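Local coordinates for protein Alpha/beta hydrolase (Pseudomonas aeruginosa PAO1, PDB 4R1D) that probably acts as a calcium-binding lipase, a toxin of the H2 type VI secretion system that is held in complex with its immunity protein Tli4, at residues K68-R73 with V111-G117; Q382-Y386 with L459-E463; Y423-A429 with A511-A515; H438-D442 with V500-S504. One frame throughout, in Å; residues are numbered along the deposited sequence.

Interaction 1: residues K68-R73 with V111-G117; sequences KSEVWR and VEVDDQG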
loop_
_atom_site.group_PDB
_atom_site.type_symbol
_atom_site.label_atom_id
_atom_site.label_comp_id
_atom_site.label_asym_id
_atom_site.label_seq_id
_atom_site.Cartn_x
_atom_site.Cartn_y
_atom_site.Cartn_z
ATOM N N LYS A 68 -12.155 -2.987 9.592
ATOM C CA LYS A 68 -11.956 -1.543 9.717
ATOM C C LYS A 68 -10.808 -1.098 10.632
ATOM O O LYS A 68 -10.628 0.104 10.864
ATOM C CB LYS A 68 -13.272 -0.826 10.093
ATOM C CG LYS A 68 -14.484 -1.253 9.279
ATOM C CD LYS A 68 -14.262 -1.043 7.770
ATOM C CE LYS A 68 -15.499 -1.373 6.970
ATOM N NZ LYS A 68 -15.234 -1.219 5.510
ATOM N N SER A 69 -10.019 -2.042 11.141
ATOM C CA SER A 69 -8.899 -1.673 12.003
ATOM C C SER A 69 -7.746 -1.154 11.153
ATOM O O SER A 69 -7.642 -1.491 9.967
ATOM C CB SER A 69 -8.448 -2.839 12.890
ATOM O OG SER A 69 -7.550 -2.379 13.899
ATOM N N GLU A 70 -6.906 -0.312 11.747
ATOM C CA GLU A 70 -5.801 0.320 11.020
ATOM C C GLU A 70 -4.680 -0.684 10.736
ATOM O O GLU A 70 -4.203 -1.348 11.652
ATOM C CB GLU A 70 -5.238 1.486 11.838
ATOM C CG GLU A 70 -6.202 2.640 12.086
ATOM C CD GLU A 70 -7.201 2.379 13.209
ATOM O OE1 GLU A 70 -7.089 1.334 13.883
ATOM O OE2 GLU A 70 -8.095 3.231 13.421
ATOM N N VAL A 71 -4.255 -0.793 9.476
ATOM C CA VAL A 71 -3.150 -1.680 9.120
ATOM C C VAL A 71 -1.978 -0.929 8.491
ATOM O O VAL A 71 -0.919 -1.506 8.276
ATOM C CB VAL A 71 -3.596 -2.790 8.142
ATOM C CG1 VAL A 71 -4.624 -3.713 8.808
ATOM C CG2 VAL A 71 -4.168 -2.175 6.890
ATOM N N TRP A 72 -2.170 0.347 8.171
ATOM C CA TRP A 72 -1.088 1.136 7.558
ATOM C C TRP A 72 -1.300 2.607 7.869
ATOM O O TRP A 72 -2.311 3.177 7.479
ATOM C CB TRP A 72 -1.041 0.964 6.042
ATOM C CG TRP A 72 0.198 1.580 5.457
ATOM C CD1 TRP A 72 0.289 2.720 4.699
ATOM C CD2 TRP A 72 1.535 1.097 5.620
ATOM N NE1 TRP A 72 1.616 2.967 4.373
ATOM C CE2 TRP A 72 2.395 1.982 4.932
ATOM C CE3 TRP A 72 2.088 -0.002 6.282
ATOM C CZ2 TRP A 72 3.775 1.789 4.880
ATOM C CZ3 TRP A 72 3.461 -0.196 6.224
ATOM C CH2 TRP A 72 4.287 0.692 5.536
ATOM N N ARG A 73 -0.354 3.192 8.595
ATOM C CA ARG A 73 -0.408 4.601 8.950
ATOM C C ARG A 73 1.001 5.136 9.188
ATOM O O ARG A 73 1.475 5.259 10.328
ATOM C CB ARG A 73 -1.319 4.842 10.143
ATOM C CG ARG A 73 -1.919 6.240 10.131
ATOM C CD ARG A 73 -2.951 6.415 11.221
ATOM N NE ARG A 73 -4.298 5.995 10.840
ATOM C CZ ARG A 73 -5.377 6.397 11.500
ATOM N NH1 ARG A 73 -5.224 7.225 12.525
ATOM N NH2 ARG A 73 -6.591 6.005 11.137
ATOM N N VAL A 111 -7.726 -4.629 1.895
ATOM C CA VAL A 111 -7.564 -3.328 2.529
ATOM C C VAL A 111 -8.338 -2.252 1.778
ATOM O O VAL A 111 -8.743 -2.456 0.649
ATOM C CB VAL A 111 -6.070 -2.887 2.601
ATOM C CG1 VAL A 111 -5.241 -3.875 3.435
ATOM C CG2 VAL A 111 -5.477 -2.682 1.189
ATOM N N GLU A 112 -8.531 -1.101 2.419
ATOM C CA GLU A 112 -9.140 0.060 1.759
ATOM C C GLU A 112 -8.587 1.358 2.338
ATOM O O GLU A 112 -8.051 1.384 3.446
ATOM C CB GLU A 112 -10.668 0.043 1.908
ATOM C CG GLU A 112 -11.128 0.150 3.351
ATOM C CD GLU A 112 -12.648 0.125 3.518
ATOM O OE1 GLU A 112 -13.365 -0.202 2.552
ATOM O OE2 GLU A 112 -13.112 0.428 4.635
ATOM N N VAL A 113 -8.682 2.434 1.570
ATOM C CA VAL A 113 -8.270 3.743 2.059
ATOM C C VAL A 113 -8.924 4.087 3.395
ATOM O O VAL A 113 -10.121 3.860 3.584
ATOM C CB VAL A 113 -8.619 4.836 1.051
ATOM C CG1 VAL A 113 -8.328 6.218 1.639
ATOM C CG2 VAL A 113 -7.849 4.600 -0.243
ATOM N N ASP A 114 -8.123 4.625 4.311
ATOM C CA ASP A 114 -8.584 5.081 5.624
ATOM C C ASP A 114 -8.409 6.591 5.677
ATOM O O ASP A 114 -7.282 7.083 5.675
ATOM C CB ASP A 114 -7.760 4.417 6.740
ATOM C CG ASP A 114 -8.167 4.878 8.142
ATOM O OD1 ASP A 114 -9.137 5.659 8.274
ATOM O OD2 ASP A 114 -7.521 4.440 9.124
ATOM N N ASP A 115 -9.521 7.321 5.723
ATOM C CA ASP A 115 -9.473 8.779 5.712
ATOM C C ASP A 115 -9.456 9.409 7.100
ATOM O O ASP A 115 -9.611 10.626 7.238
ATOM C CB ASP A 115 -10.621 9.360 4.871
ATOM C CG ASP A 115 -11.985 9.146 5.499
ATOM O OD1 ASP A 115 -12.079 8.433 6.528
ATOM O OD2 ASP A 115 -12.969 9.703 4.953
ATOM N N GLN A 116 -9.250 8.585 8.129
ATOM C CA GLN A 116 -9.326 9.057 9.505
ATOM C C GLN A 116 -7.967 9.321 10.149
ATOM O O GLN A 116 -7.842 9.341 11.375
ATOM C CB GLN A 116 -10.151 8.068 10.343
ATOM C CG GLN A 116 -11.564 7.908 9.810
ATOM C CD GLN A 116 -12.394 9.169 10.005
ATOM O OE1 GLN A 116 -13.030 9.668 9.075
ATOM N NE2 GLN A 116 -12.385 9.690 11.221
ATOM N N GLY A 117 -6.950 9.562 9.322
ATOM C CA GLY A 117 -5.648 9.941 9.835
ATOM C C GLY A 117 -5.621 11.361 10.372
ATOM O O GLY A 117 -6.578 12.130 10.202
HETATM O O HOH W 1 -9.348 4.511 11.460
HETATM O O HOH W 2 -4.855 3.876 8.982
HETATM O O HOH W 3 -7.707 7.553 13.739
#
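Over one face of the Arg73 guanidinium lies the CA of Gly117, while Asp114 OD2 and two waters sit at its edge, in the plane. Asp114 OD2 takes the hydrogen bond from Arg73 NH2 at 2.7 Å and 159°. With CG anti to the backbone N (chi1 179°), Asp114 turns its carboxylate toward Arg73. The two planes stand 53° apart, and the oxygen is met from above the carboxylate plane. One of the edge waters joins Arg73 NE to Asp114 OD2, the other joins NH1 to Gln116 O. Asp114 OD1 is turned to its own chain, accepting from Gln116 N at 2.9 Å in an Asx turn just after strand 111-113.

Strands 70-72 and 111-113 are the outer members of a three-stranded antiparallel sheet, with 62-64 between them. Val71 and Trp72 form a classic beta bulge opposite Leu62, and Val71 CG2 reaches Val111 CG1 at 4.0 Å. Lys68 NZ makes a salt bridge with Glu112 OE2 at 2.8 Å; that oxygen also pairs with Arg63.

Glu70 OE2 lies 4.5 Å from Asp114 OD2, with a water donating to both. Arg73, bonded to Asp114, acts on Glu70 only at long range, and Arg177 of the partner chain makes a salt bridge with Glu70 OE2; both would probably ease the pair's charge. The interface is thus reached through Glu70, with the water and Arg73 linking on to Asp114.

Interaction 2: residues Q382-Y386 with L459-E463; sequences QNSQY and LNDDE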
loop_
_atom_site.group_PDB
_atom_site.type_symbol
_atom_site.label_atom_id
_atom_site.label_comp_id
_atom_site.label_asym_id
_atom_site.label_seq_id
_atom_site.Cartn_x
_atom_site.Cartn_y
_atom_site.Cartn_z
ATOM N N GLN A 382 16.208 -19.235 -2.364
ATOM C CA GLN A 382 16.295 -19.150 -0.911
ATOM C C GLN A 382 15.143 -18.333 -0.326
ATOM O O GLN A 382 14.853 -18.444 0.860
ATOM C CB GLN A 382 17.621 -18.522 -0.475
ATOM C CG GLN A 382 17.818 -17.097 -0.984
ATOM C CD GLN A 382 18.857 -16.337 -0.191
ATOM O OE1 GLN A 382 20.060 -16.565 -0.335
ATOM N NE2 GLN A 382 18.398 -15.424 0.656
ATOM N N ASN A 383 14.510 -17.504 -1.155
ATOM C CA ASN A 383 13.476 -16.586 -0.665
ATOM C C ASN A 383 12.057 -16.975 -1.082
ATOM O O ASN A 383 11.100 -16.243 -0.807
ATOM C CB ASN A 383 13.777 -15.138 -1.090
ATOM C CG ASN A 383 14.945 -14.534 -0.322
ATOM O OD1 ASN A 383 15.422 -15.114 0.663
ATOM N ND2 ASN A 383 15.406 -13.361 -0.758
ATOM N N SER A 384 11.924 -18.115 -1.754
ATOM C CA SER A 384 10.613 -18.618 -2.168
ATOM C C SER A 384 9.689 -18.834 -0.972
ATOM O O SER A 384 8.469 -18.679 -1.087
ATOM C CB SER A 384 10.755 -19.942 -2.932
ATOM O OG SER A 384 11.646 -19.814 -4.024
ATOM N N GLN A 385 10.283 -19.188 0.167
ATOM C CA GLN A 385 9.543 -19.503 1.388
ATOM C C GLN A 385 8.719 -18.312 1.846
ATOM O O GLN A 385 7.737 -18.472 2.566
ATOM C CB GLN A 385 10.509 -19.896 2.505
ATOM C CG GLN A 385 11.579 -18.843 2.784
ATOM C CD GLN A 385 12.535 -19.250 3.893
ATOM O OE1 GLN A 385 12.122 -19.777 4.923
ATOM N NE2 GLN A 385 13.821 -19.011 3.679
ATOM N N TYR A 386 9.119 -17.119 1.419
ATOM C CA TYR A 386 8.442 -15.896 1.861
ATOM C C TYR A 386 7.237 -15.514 1.001
ATOM O O TYR A 386 6.436 -14.653 1.389
ATOM C CB TYR A 386 9.443 -14.747 1.941
ATOM C CG TYR A 386 10.557 -15.004 2.934
ATOM C CD1 TYR A 386 10.289 -15.065 4.295
ATOM C CD2 TYR A 386 11.873 -15.180 2.516
ATOM C CE1 TYR A 386 11.290 -15.284 5.216
ATOM C CE2 TYR A 386 12.895 -15.398 3.441
ATOM C CZ TYR A 386 12.596 -15.454 4.788
ATOM O OH TYR A 386 13.583 -15.674 5.732
ATOM N N LEU A 459 24.335 -22.236 -1.247
ATOM C CA LEU A 459 24.690 -21.087 -0.417
ATOM C C LEU A 459 23.554 -20.078 -0.301
ATOM O O LEU A 459 22.865 -19.782 -1.281
ATOM C CB LEU A 459 25.943 -20.392 -0.957
ATOM C CG LEU A 459 27.183 -21.279 -1.053
ATOM C CD1 LEU A 459 28.403 -20.453 -1.424
ATOM C CD2 LEU A 459 27.408 -22.025 0.255
ATOM N N ASN A 460 23.369 -19.551 0.902
ATOM C CA ASN A 460 22.355 -18.538 1.140
ATOM C C ASN A 460 22.981 -17.240 1.645
ATOM O O ASN A 460 24.045 -17.248 2.261
ATOM C CB ASN A 460 21.320 -19.058 2.139
ATOM C CG ASN A 460 20.502 -20.219 1.585
ATOM O OD1 ASN A 460 20.442 -20.433 0.372
ATOM N ND2 ASN A 460 19.864 -20.970 2.477
ATOM N N ASP A 461 22.336 -16.116 1.363
ATOM C CA ASP A 461 22.836 -14.848 1.866
ATOM C C ASP A 461 22.276 -14.594 3.268
ATOM O O ASP A 461 21.583 -15.450 3.828
ATOM C CB ASP A 461 22.525 -13.712 0.885
ATOM C CG ASP A 461 21.038 -13.406 0.783
ATOM O OD1 ASP A 461 20.290 -13.717 1.729
ATOM O OD2 ASP A 461 20.622 -12.831 -0.240
ATOM N N ASP A 462 22.584 -13.437 3.837
ATOM C CA ASP A 462 22.109 -13.110 5.182
ATOM C C ASP A 462 20.838 -12.263 5.134
ATOM O O ASP A 462 20.439 -11.669 6.138
ATOM C CB ASP A 462 23.194 -12.382 5.975
ATOM C CG ASP A 462 23.432 -10.969 5.479
ATOM O OD1 ASP A 462 22.996 -10.636 4.351
ATOM O OD2 ASP A 462 24.072 -10.194 6.214
ATOM N N GLU A 463 20.228 -12.204 3.954
ATOM C CA GLU A 463 19.009 -11.424 3.733
ATOM C C GLU A 463 19.201 -9.937 3.987
ATOM O O GLU A 463 18.225 -9.189 4.063
ATOM C CB GLU A 463 17.835 -11.982 4.561
ATOM C CG GLU A 463 17.361 -13.342 4.055
ATOM C CD GLU A 463 16.072 -13.823 4.692
ATOM O OE1 GLU A 463 15.233 -12.978 5.076
ATOM O OE2 GLU A 463 15.896 -15.053 4.800
HETATM O O HOH W 4 16.513 -16.936 3.028
HETATM O O HOH W 5 20.885 -17.650 -2.585
HETATM O O HOH W 6 18.148 -11.895 -0.146
#
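Gln382 meets Asp461 with both ends of its amide, joining two surface loops: one between helices 365-370 and 400-421, the other between helix 450-453 and strand 477-479. OE1 accepts from the backbone N of Asp461 at 2.9 Å, and NE2 donates to Asp461 OD1 at 2.8 Å. Asp461 OD1 also receives the N-H of Glu463, two residues on, which makes an Asx turn. The two donors reach that oxygen from opposite faces of the carboxylate plane, and the amide of Gln382 stands 72° from it. Gln382 CG lies between its backbone N and carbonyl carbon (chi1 61°), and OE1 comes 3.4 Å from Asn460 CA.

The second first-shell bond joins Tyr386 OH to Glu463 OE2 at 2.6 Å. It uses the syn lone pair of the carboxylate, whose plane is turned 81° from the ring. Glu463 reaches the hydroxyl with an extended chain beyond CG, coming from the direction opposite to the tyrosine.

Further out, each of these groups is positioned by a neighbour. Gln382 NE2 spends its other proton on Asn383 OD1 at 3.0 Å, in the plane of the Gln382 amide, though above that of Asn383, so both amide hydrogens are used and the flat group is fixed in rotation. Gln385 lays its CG over one face of the Tyr386 ring and sends NE2 back to Gln382 O. On the partner loop, Asp461 OD2 forms a salt bridge with Arg295, and Glu463 OE1 accepts from the backbone N of Gly311. One water donates to Asp461 OD2 at 2.6 Å and accepts from Asn383 ND2 at 3.2 Å.

Interaction 3: residues Y423-A429 with A511-A515; sequences YHSETYA and AGVKA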
loop_
_atom_site.group_PDB
_atom_site.type_symbol
_atom_site.label_atom_id
_atom_site.label_comp_id
_atom_site.label_asym_id
_atom_site.label_seq_id
_atom_site.Cartn_x
_atom_site.Cartn_y
_atom_site.Cartn_z
ATOM N N TYR A 423 2.239 10.415 -21.918
ATOM C CA TYR A 423 1.907 11.400 -20.889
ATOM C C TYR A 423 0.828 12.339 -21.409
ATOM O O TYR A 423 0.753 12.602 -22.611
ATOM C CB TYR A 423 3.159 12.215 -20.501
ATOM C CG TYR A 423 4.295 11.341 -20.008
ATOM C CD1 TYR A 423 5.093 10.640 -20.903
ATOM C CD2 TYR A 423 4.536 11.178 -18.645
ATOM C CE1 TYR A 423 6.117 9.810 -20.458
ATOM C CE2 TYR A 423 5.561 10.361 -18.185
ATOM C CZ TYR A 423 6.339 9.678 -19.089
ATOM O OH TYR A 423 7.335 8.866 -18.629
ATOM N N HIS A 424 0.013 12.856 -20.494
ATOM C CA HIS A 424 -0.952 13.896 -20.814
ATOM C C HIS A 424 -0.249 15.029 -21.581
ATOM O O HIS A 424 0.895 15.369 -21.292
ATOM C CB HIS A 424 -1.571 14.411 -19.510
ATOM C CG HIS A 424 -2.764 15.289 -19.710
ATOM N ND1 HIS A 424 -2.669 16.571 -20.207
ATOM C CD2 HIS A 424 -4.081 15.072 -19.472
ATOM C CE1 HIS A 424 -3.874 17.105 -20.273
ATOM N NE2 HIS A 424 -4.749 16.220 -19.824
ATOM N N SER A 425 -0.928 15.602 -22.570
ATOM C CA SER A 425 -0.315 16.633 -23.411
ATOM C C SER A 425 0.035 17.927 -22.663
ATOM O O SER A 425 0.809 18.753 -23.158
ATOM C CB SER A 425 -1.214 16.942 -24.616
ATOM O OG SER A 425 -2.464 17.466 -24.196
ATOM N N GLU A 426 -0.537 18.118 -21.480
ATOM C CA GLU A 426 -0.194 19.284 -20.671
ATOM C C GLU A 426 0.436 18.817 -19.355
ATOM O O GLU A 426 -0.143 18.977 -18.284
ATOM C CB GLU A 426 -1.429 20.145 -20.412
ATOM C CG GLU A 426 -2.224 20.466 -21.690
ATOM C CD GLU A 426 -1.449 21.370 -22.655
ATOM O OE1 GLU A 426 -0.508 22.057 -22.218
ATOM O OE2 GLU A 426 -1.794 21.397 -23.852
ATOM N N THR A 427 1.624 18.234 -19.460
ATOM C CA THR A 427 2.294 17.655 -18.309
ATOM C C THR A 427 3.473 18.518 -17.886
ATOM O O THR A 427 4.342 18.855 -18.709
ATOM C CB THR A 427 2.790 16.223 -18.615
ATOM O OG1 THR A 427 1.668 15.345 -18.753
ATOM C CG2 THR A 427 3.659 15.722 -17.481
ATOM N N TYR A 428 3.489 18.884 -16.607
ATOM C CA TYR A 428 4.584 19.654 -16.017
ATOM C C TYR A 428 5.219 18.798 -14.937
ATOM O O TYR A 428 4.620 18.542 -13.891
ATOM C CB TYR A 428 4.046 20.964 -15.423
ATOM C CG TYR A 428 3.495 21.899 -16.482
ATOM C CD1 TYR A 428 2.276 21.639 -17.118
ATOM C CD2 TYR A 428 4.209 23.028 -16.864
ATOM C CE1 TYR A 428 1.790 22.497 -18.117
ATOM C CE2 TYR A 428 3.729 23.881 -17.843
ATOM C CZ TYR A 428 2.540 23.616 -18.466
ATOM O OH TYR A 428 2.106 24.495 -19.432
ATOM N N ALA A 429 6.425 18.314 -15.203
ATOM C CA ALA A 429 7.052 17.352 -14.310
ATOM C C ALA A 429 8.258 17.971 -13.599
ATOM O O ALA A 429 8.960 18.794 -14.175
ATOM C CB ALA A 429 7.483 16.136 -15.111
ATOM N N ALA A 511 10.664 11.750 -23.087
ATOM C CA ALA A 511 9.482 11.414 -23.870
ATOM C C ALA A 511 8.793 12.660 -24.422
ATOM O O ALA A 511 7.775 12.566 -25.109
ATOM C CB ALA A 511 8.507 10.581 -23.045
ATOM N N GLY A 512 9.338 13.824 -24.097
ATOM C CA GLY A 512 8.877 15.075 -24.670
ATOM C C GLY A 512 7.736 15.779 -23.957
ATOM O O GLY A 512 6.924 16.431 -24.610
ATOM N N VAL A 513 7.663 15.667 -22.629
ATOM C CA VAL A 513 6.623 16.383 -21.885
ATOM C C VAL A 513 6.805 17.885 -22.040
ATOM O O VAL A 513 7.902 18.367 -22.371
ATOM C CB VAL A 513 6.566 15.999 -20.383
ATOM C CG1 VAL A 513 6.038 14.581 -20.208
ATOM C CG2 VAL A 513 7.931 16.152 -19.733
ATOM N N LYS A 514 5.728 18.626 -21.816
ATOM C CA LYS A 514 5.732 20.064 -22.071
ATOM C C LYS A 514 6.753 20.816 -21.215
ATOM O O LYS A 514 7.447 21.713 -21.700
ATOM C CB LYS A 514 4.333 20.646 -21.877
ATOM C CG LYS A 514 4.265 22.160 -22.044
ATOM C CD LYS A 514 2.820 22.638 -22.192
ATOM C CE LYS A 514 2.359 22.631 -23.651
ATOM N NZ LYS A 514 1.082 23.406 -23.858
ATOM N N ALA A 515 6.834 20.463 -19.936
ATOM C CA ALA A 515 7.810 21.075 -19.043
ATOM C C ALA A 515 8.409 20.042 -18.092
ATOM O O ALA A 515 7.707 19.156 -17.599
ATOM C CB ALA A 515 7.178 22.229 -18.253
HETATM O O HOH W 7 3.215 17.129 -21.988
HETATM O O HOH W 8 -1.666 23.812 -25.525
#
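Ala515 is bonded through its backbone to the residues flanking Tyr428, which makes a parallel Tyr428-Ala515 bridge and sets strand 515-519 at the edge of the six-stranded parallel sheet of the alpha/beta hydrolase fold. Ala515 N donates to Thr427 O at 3.2 Å, and Ala429 N to Ala515 O at 2.8 Å, the latter bond practically straight at 177°. Just upstream a water bridges the chains, accepting from the backbone N atoms of Thr427 and Lys514 and donating to His424 O.

The charged pair lies beside this ladder. Lys514 NZ reaches Glu426 OE1 at 2.7 Å on the syn lone pair of the carboxylate. Its CG leaves anti to the backbone N (chi1 177°), and a bend at chi3 carries the amine over to the glutamate. On the way the chain runs side by side with Tyr428, pointing the same way, and CD comes 3.4 Å from the tyrosine OH.

Apolar contacts form two groups. With Tyr428 and Ala515 on the same face of the sheet, Ala515 CB touches Tyr428 CD2 at 3.4 Å, and helix 542-556 packs on that tyrosine. Before and at the start of the strands, Val513 CG1 touches both Tyr423 CG, at 3.7 Å, and Thr427 CG2, while Ala511 CB meets Tyr423 CE1 at 3.6 Å. Ala511 precedes Gly512, whose positive phi closes helix 507-510 in a Schellman motif.

Backbone bonds thus set the strand register, methyl groups and rings pack beside it, and the lysine's charge is met by the glutamate near the partly exposed end.

Interaction 4: residues H438-D442 with V500-S504; sequences HSWRD and VPTDS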
loop_
_atom_site.group_PDB
_atom_site.type_symbol
_atom_site.label_atom_id
_atom_site.label_comp_id
_atom_site.label_asym_id
_atom_site.label_seq_id
_atom_site.Cartn_x
_atom_site.Cartn_y
_atom_site.Cartn_z
ATOM N N HIS A 438 22.881 8.424 -4.007
ATOM C CA HIS A 438 23.219 7.329 -4.918
ATOM C C HIS A 438 21.991 6.576 -5.423
ATOM O O HIS A 438 21.985 6.081 -6.555
ATOM C CB HIS A 438 24.258 6.377 -4.301
ATOM C CG HIS A 438 23.690 5.369 -3.348
ATOM N ND1 HIS A 438 23.454 5.649 -2.019
ATOM C CD2 HIS A 438 23.347 4.069 -3.526
ATOM C CE1 HIS A 438 22.971 4.572 -1.424
ATOM N NE2 HIS A 438 22.896 3.601 -2.317
ATOM N N SER A 439 20.970 6.484 -4.572
ATOM C CA SER A 439 19.658 5.975 -4.966
ATOM C C SER A 439 19.685 4.537 -5.495
ATOM O O SER A 439 18.792 4.142 -6.246
ATOM C CB SER A 439 19.043 6.886 -6.033
ATOM O OG SER A 439 19.053 8.255 -5.644
ATOM N N TRP A 440 20.693 3.763 -5.099
ATOM C CA TRP A 440 20.874 2.398 -5.609
ATOM C C TRP A 440 20.792 2.345 -7.129
ATOM O O TRP A 440 20.339 1.352 -7.713
ATOM C CB TRP A 440 19.855 1.442 -4.961
ATOM C CG TRP A 440 20.050 1.400 -3.490
ATOM C CD1 TRP A 440 19.254 1.962 -2.538
ATOM C CD2 TRP A 440 21.161 0.819 -2.799
ATOM N NE1 TRP A 440 19.792 1.749 -1.286
ATOM C CE2 TRP A 440 20.963 1.047 -1.422
ATOM C CE3 TRP A 440 22.298 0.117 -3.210
ATOM C CZ2 TRP A 440 21.861 0.603 -0.457
ATOM C CZ3 TRP A 440 23.190 -0.325 -2.255
ATOM C CH2 TRP A 440 22.970 -0.080 -0.892
ATOM N N ARG A 441 21.267 3.407 -7.769
ATOM C CA ARG A 441 21.118 3.549 -9.210
ATOM C C ARG A 441 21.895 2.459 -9.955
ATOM O O ARG A 441 21.407 1.900 -10.936
ATOM C CB ARG A 441 21.557 4.944 -9.644
ATOM C CG ARG A 441 21.324 5.228 -11.116
ATOM C CD ARG A 441 22.591 4.961 -11.962
ATOM N NE ARG A 441 22.309 5.223 -13.362
ATOM C CZ ARG A 441 23.177 5.718 -14.245
ATOM N NH1 ARG A 441 24.421 6.017 -13.887
ATOM N NH2 ARG A 441 22.778 5.924 -15.487
ATOM N N ASP A 442 23.111 2.178 -9.500
ATOM C CA ASP A 442 23.827 0.994 -9.957
ATOM C C ASP A 442 23.729 -0.020 -8.852
ATOM O O ASP A 442 24.208 0.218 -7.743
ATOM C CB ASP A 442 25.305 1.290 -10.238
ATOM C CG ASP A 442 25.498 2.208 -11.422
ATOM O OD1 ASP A 442 24.635 2.203 -12.321
ATOM O OD2 ASP A 442 26.512 2.936 -11.464
ATOM N N VAL A 500 14.159 7.355 -6.469
ATOM C CA VAL A 500 14.038 7.326 -7.926
ATOM C C VAL A 500 15.365 7.752 -8.572
ATOM O O VAL A 500 15.761 8.903 -8.465
ATOM C CB VAL A 500 12.908 8.273 -8.393
ATOM C CG1 VAL A 500 12.805 8.335 -9.931
ATOM C CG2 VAL A 500 11.563 7.828 -7.779
ATOM N N PRO A 501 16.057 6.814 -9.233
ATOM C CA PRO A 501 17.296 7.206 -9.927
ATOM C C PRO A 501 16.968 8.202 -11.021
ATOM O O PRO A 501 15.887 8.156 -11.595
ATOM C CB PRO A 501 17.775 5.896 -10.554
ATOM C CG PRO A 501 17.237 4.839 -9.623
ATOM C CD PRO A 501 15.871 5.353 -9.210
ATOM N N THR A 502 17.898 9.097 -11.318
ATOM C CA THR A 502 17.693 10.050 -12.389
ATOM C C THR A 502 17.289 9.347 -13.704
ATOM O O THR A 502 16.500 9.882 -14.481
ATOM C CB THR A 502 18.959 10.926 -12.562
ATOM O OG1 THR A 502 19.309 11.494 -11.290
ATOM C CG2 THR A 502 18.714 12.050 -13.556
ATOM N N ASP A 503 17.824 8.145 -13.942
ATOM C CA ASP A 503 17.428 7.327 -15.092
ATOM C C ASP A 503 15.925 7.416 -15.339
ATOM O O ASP A 503 15.472 7.624 -16.457
ATOM C CB ASP A 503 17.750 5.843 -14.840
ATOM C CG ASP A 503 19.232 5.540 -14.891
ATOM O OD1 ASP A 503 19.920 6.115 -15.757
ATOM O OD2 ASP A 503 19.700 4.715 -14.069
ATOM N N SER A 504 15.168 7.232 -14.264
ATOM C CA SER A 504 13.707 7.139 -14.308
ATOM C C SER A 504 13.077 8.529 -14.151
ATOM O O SER A 504 12.103 8.866 -14.822
ATOM C CB SER A 504 13.245 6.182 -13.188
ATOM O OG SER A 504 11.819 6.110 -13.072
HETATM O O HOH W 9 19.235 2.440 -12.556
#
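Arg441 and Asp503 meet at about a right angle, the guanidinium offering its NE side to the carboxylate. Two nitrogens are engaged, one to each oxygen: NE donates to Asp503 OD2 at 2.8 Å, almost straight at 173°, and NH2 to Asp503 OD1 at 2.9 Å. The planes of the two groups are 37° apart, so the paired groups are twisted against each other. OD2 lies in the guanidinium plane but is approached from outside its own carboxylate plane, whereas OD1 uses its syn lone pair and sits somewhat off the arginine plane.

The bent arginine chain brings the guanidinium there. CG leaves anti to the backbone N (chi1 -175°), which lays it against Pro501 CB at 3.7 Å, and the bend at chi2 then swings CD and the guanidinium toward Asp503. The proline ring also places its CG 3.8 Å from Ser439 O.

Pro501 is the N-cap residue of helix 502-505, and Asp503 projects from its first turn, so the contact ties the loop between strands 427-432 and 443-446 to the start of a short helix. All the residues that touch here are buried.

Both charges have further partners. A water donates to Asp503 OD2 and to Arg441 O, each at 2.8 Å, and Arg441 NH2 also donates to Asp490 O. Asp442 OD1 adds a long charge interaction with Arg441 NE, well out of the guanidinium plane, and is itself paired with Arg333.

Overall arrangement
Interaction 4 is fully buried, interactions 1 and 3 partly so, and interaction 2 lies at the surface, its centre about 27 Å from that of the chain. Interactions 3 and 4 are neighbours, their nearest atoms about 6 Å apart, with interaction 4 nested in the loop that interaction 3 closes; strand 427-432 runs from one towards the other. Interaction 3 alone among the four has direct backbone pairing across its segments. It adds an ion pair to this, and 1 and 4 also hold ion pairs; interaction 2 uses mostly neutral donors, including a backbone N-H to an amide oxygen. Interaction 1, across the chain's centre from 3 and 4, is also the one touched by the partner chain.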